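Local coordinates for protein restriction endonuclease Hpy99I (Helicobacter pylori, PDB 3GOX) that cleaves DNA as a type II restriction endonuclease of the beta-beta-alpha-Me class, binding zinc and recognising a pseudopalindromic target, at residues Arg180-Asn184 with Pro185-Glu189. Residues are numbered along the deposited sequence; the frame is centred on the assembly and turned at random.
Sequences RFKDN and PKFLE. With nucleotides of chain D.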
# COMPACT_ATOMS: atom_id res chain seq x y z
N ARG A 180 0.79 -3.89 -5.34
CA ARG A 180 -0.55 -4.41 -5.03
C ARG A 180 -1.28 -4.93 -6.28
O ARG A 180 -2.11 -5.83 -6.20
CB ARG A 180 -1.37 -3.36 -4.34
CG ARG A 180 -0.93 -3.15 -2.89
CD ARG A 180 -1.42 -1.83 -2.30
NE ARG A 180 -1.56 -1.85 -0.86
CZ ARG A 180 -0.55 -1.74 0.02
NH1 ARG A 180 0.70 -1.60 -0.40
NH2 ARG A 180 -0.81 -1.79 1.32
N PHE A 181 -0.96 -4.33 -7.42
CA PHE A 181 -1.56 -4.69 -8.71
C PHE A 181 -0.57 -5.43 -9.61
O PHE A 181 -0.74 -5.50 -10.82
CB PHE A 181 -2.15 -3.42 -9.36
CG PHE A 181 -3.13 -2.71 -8.44
CD1 PHE A 181 -4.23 -3.38 -7.93
CD2 PHE A 181 -2.91 -1.41 -8.04
CE1 PHE A 181 -5.11 -2.76 -7.05
CE2 PHE A 181 -3.79 -0.78 -7.16
CZ PHE A 181 -4.90 -1.46 -6.67
N LYS A 182 0.45 -6.01 -8.97
CA LYS A 182 1.40 -6.94 -9.60
C LYS A 182 2.21 -6.30 -10.73
O LYS A 182 2.70 -6.99 -11.61
CB LYS A 182 0.68 -8.21 -10.10
CG LYS A 182 -0.33 -8.79 -9.10
CD LYS A 182 -1.02 -10.06 -9.62
CE LYS A 182 -2.39 -10.29 -8.94
NZ LYS A 182 -3.00 -11.63 -9.29
N ASP A 183 2.37 -4.97 -10.66
CA ASP A 183 3.06 -4.21 -11.72
C ASP A 183 2.48 -4.53 -13.11
O ASP A 183 3.19 -4.48 -14.12
CB ASP A 183 4.59 -4.51 -11.76
CG ASP A 183 5.34 -4.02 -10.53
OD1 ASP A 183 4.73 -3.60 -9.52
OD2 ASP A 183 6.59 -4.10 -10.57
N ASN A 184 1.19 -4.86 -13.16
CA ASN A 184 0.59 -5.45 -14.36
C ASN A 184 -0.58 -4.58 -14.83
O ASN A 184 -1.55 -4.41 -14.11
CB ASN A 184 0.13 -6.88 -14.06
CG ASN A 184 -0.36 -7.62 -15.29
OD1 ASN A 184 -0.69 -7.01 -16.30
ND2 ASN A 184 -0.41 -8.93 -15.19
N PRO A 185 -0.47 -4.00 -16.05
CA PRO A 185 -1.56 -3.17 -16.58
C PRO A 185 -2.92 -3.86 -16.64
O PRO A 185 -3.94 -3.17 -16.56
CB PRO A 185 -1.08 -2.86 -18.00
CG PRO A 185 0.39 -2.93 -17.92
CD PRO A 185 0.67 -4.06 -16.98
N LYS A 186 -2.95 -5.18 -16.78
CA LYS A 186 -4.20 -5.95 -16.71
C LYS A 186 -5.01 -5.59 -15.46
O LYS A 186 -6.21 -5.35 -15.54
CB LYS A 186 -3.91 -7.46 -16.73
CG LYS A 186 -5.09 -8.35 -16.34
CD LYS A 186 -4.68 -9.81 -16.26
CE LYS A 186 -5.81 -10.67 -15.75
NZ LYS A 186 -5.39 -12.08 -15.54
N PHE A 187 -4.35 -5.55 -14.31
CA PHE A 187 -5.06 -5.31 -13.06
C PHE A 187 -5.37 -3.83 -12.85
O PHE A 187 -6.36 -3.49 -12.21
CB PHE A 187 -4.30 -5.94 -11.87
CG PHE A 187 -4.24 -7.44 -11.97
CD1 PHE A 187 -5.39 -8.21 -11.83
CD2 PHE A 187 -3.05 -8.09 -12.25
CE1 PHE A 187 -5.35 -9.58 -11.96
CE2 PHE A 187 -2.99 -9.47 -12.38
CZ PHE A 187 -4.15 -10.22 -12.24
N LEU A 188 -4.55 -2.96 -13.42
CA LEU A 188 -4.83 -1.53 -13.38
C LEU A 188 -6.07 -1.21 -14.20
O LEU A 188 -6.90 -0.39 -13.79
CB LEU A 188 -3.63 -0.74 -13.89
CG LEU A 188 -2.39 -0.88 -13.00
CD1 LEU A 188 -1.20 -0.33 -13.76
CD2 LEU A 188 -2.58 -0.20 -11.66
N GLU A 189 -6.21 -1.90 -15.33
CA GLU A 189 -7.38 -1.72 -16.18
C GLU A 189 -8.63 -2.21 -15.45
O GLU A 189 -9.69 -1.60 -15.52
CB GLU A 189 -7.21 -2.46 -17.51
CG GLU A 189 -6.17 -1.82 -18.44
CD GLU A 189 -6.66 -0.56 -19.15
OE1 GLU A 189 -7.73 -0.02 -18.78
OE2 GLU A 189 -5.97 -0.09 -20.10
P DC D 6 1.35 -8.54 -0.42
OP1 DC D 6 0.68 -9.24 -1.55
OP2 DC D 6 2.23 -9.30 0.49
O5' DC D 6 2.20 -7.35 -1.04
C5' DC D 6 1.62 -6.45 -1.98
C4' DC D 6 2.44 -5.18 -2.05
O4' DC D 6 2.34 -4.46 -0.80
C3' DC D 6 3.93 -5.42 -2.22
O3' DC D 6 4.21 -5.67 -3.60
C2' DC D 6 4.52 -4.12 -1.71
C1' DC D 6 3.51 -3.66 -0.65
N1 DC D 6 3.96 -3.79 0.75
C2 DC D 6 3.86 -2.68 1.59
O2 DC D 6 3.35 -1.63 1.14
N3 DC D 6 4.30 -2.76 2.86
C4 DC D 6 4.80 -3.91 3.32
N4 DC D 6 5.23 -3.95 4.58
C5 DC D 6 4.90 -5.07 2.49
C6 DC D 6 4.47 -4.97 1.22
P DT D 5 -1.49 -9.69 5.12
OP1 DT D 5 -2.52 -10.52 4.43
OP2 DT D 5 -0.38 -10.35 5.83
O5' DT D 5 -0.87 -8.72 4.03
C5' DT D 5 -1.70 -8.09 3.06
C4' DT D 5 -0.92 -6.99 2.37
O4' DT D 5 -0.58 -5.99 3.33
C3' DT D 5 0.40 -7.47 1.79
O3' DT D 5 0.20 -7.79 0.41
C2' DT D 5 1.34 -6.29 1.98
C1' DT D 5 0.56 -5.31 2.86
N1 DT D 5 1.25 -4.77 4.05
C2 DT D 5 1.32 -3.41 4.17
O2 DT D 5 0.92 -2.64 3.31
N3 DT D 5 1.89 -2.97 5.34
C4 DT D 5 2.38 -3.74 6.37
O4 DT D 5 2.83 -3.20 7.38
C5 DT D 5 2.30 -5.17 6.16
C7 DT D 5 2.83 -6.10 7.21
C6 DT D 5 1.75 -5.61 5.02
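N184 accepts a hydrogen bond from the backbone of K186 and thereby serves as N-cap of helix 185-197, a worked example of how two helices are joined by a short capped turn. K186 N lies 2.9 Å from N184 OD1, and the donor stands above the amide's carbonyl plane, 44° out of it. The N184 chi1 of -173° sets CG beside the carbonyl carbon, which brings OD1 round to K186 N. The N184 carbonyl starts the backbone bonding: F187 N reaches N184 O at 3.0 Å, while L188 N makes a weak bond to the same oxygen. Just upstream, helix 172-180 closes in a Schellman motif with K182 at positive phi as its C-prime residue.

R180 hydrogen-bonds two base edges of the DNA through both terminal nitrogens of its guanidinium. NH1 meets O2 of DC6 of chain D in the guanidinium plane at 3.1 Å, and NH2 donates to O2 of DT5 of chain D at 2.8 Å; both acceptors are minor-groove base atoms, consistent with a part in target recognition. R180 NE donates to T176 of the second subunit, so the same group joins DNA and dimer.

Packing across the bend centres on the F187 ring. The extended chain of K182 lays its CE over one face of the F187 ring, a CH-pi contact 3.9 Å from the centroid, and carries NZ on to the C143 carbonyl of the second subunit. N184 CB comes to the edge of that ring, its amide plane turned 81° from it, and K186 CD lies beyond the face opposite K182. Separately, the F181 and L188 side chains cross at about a right angle, F181 CD2 meeting L188 CD2 at 3.8 Å.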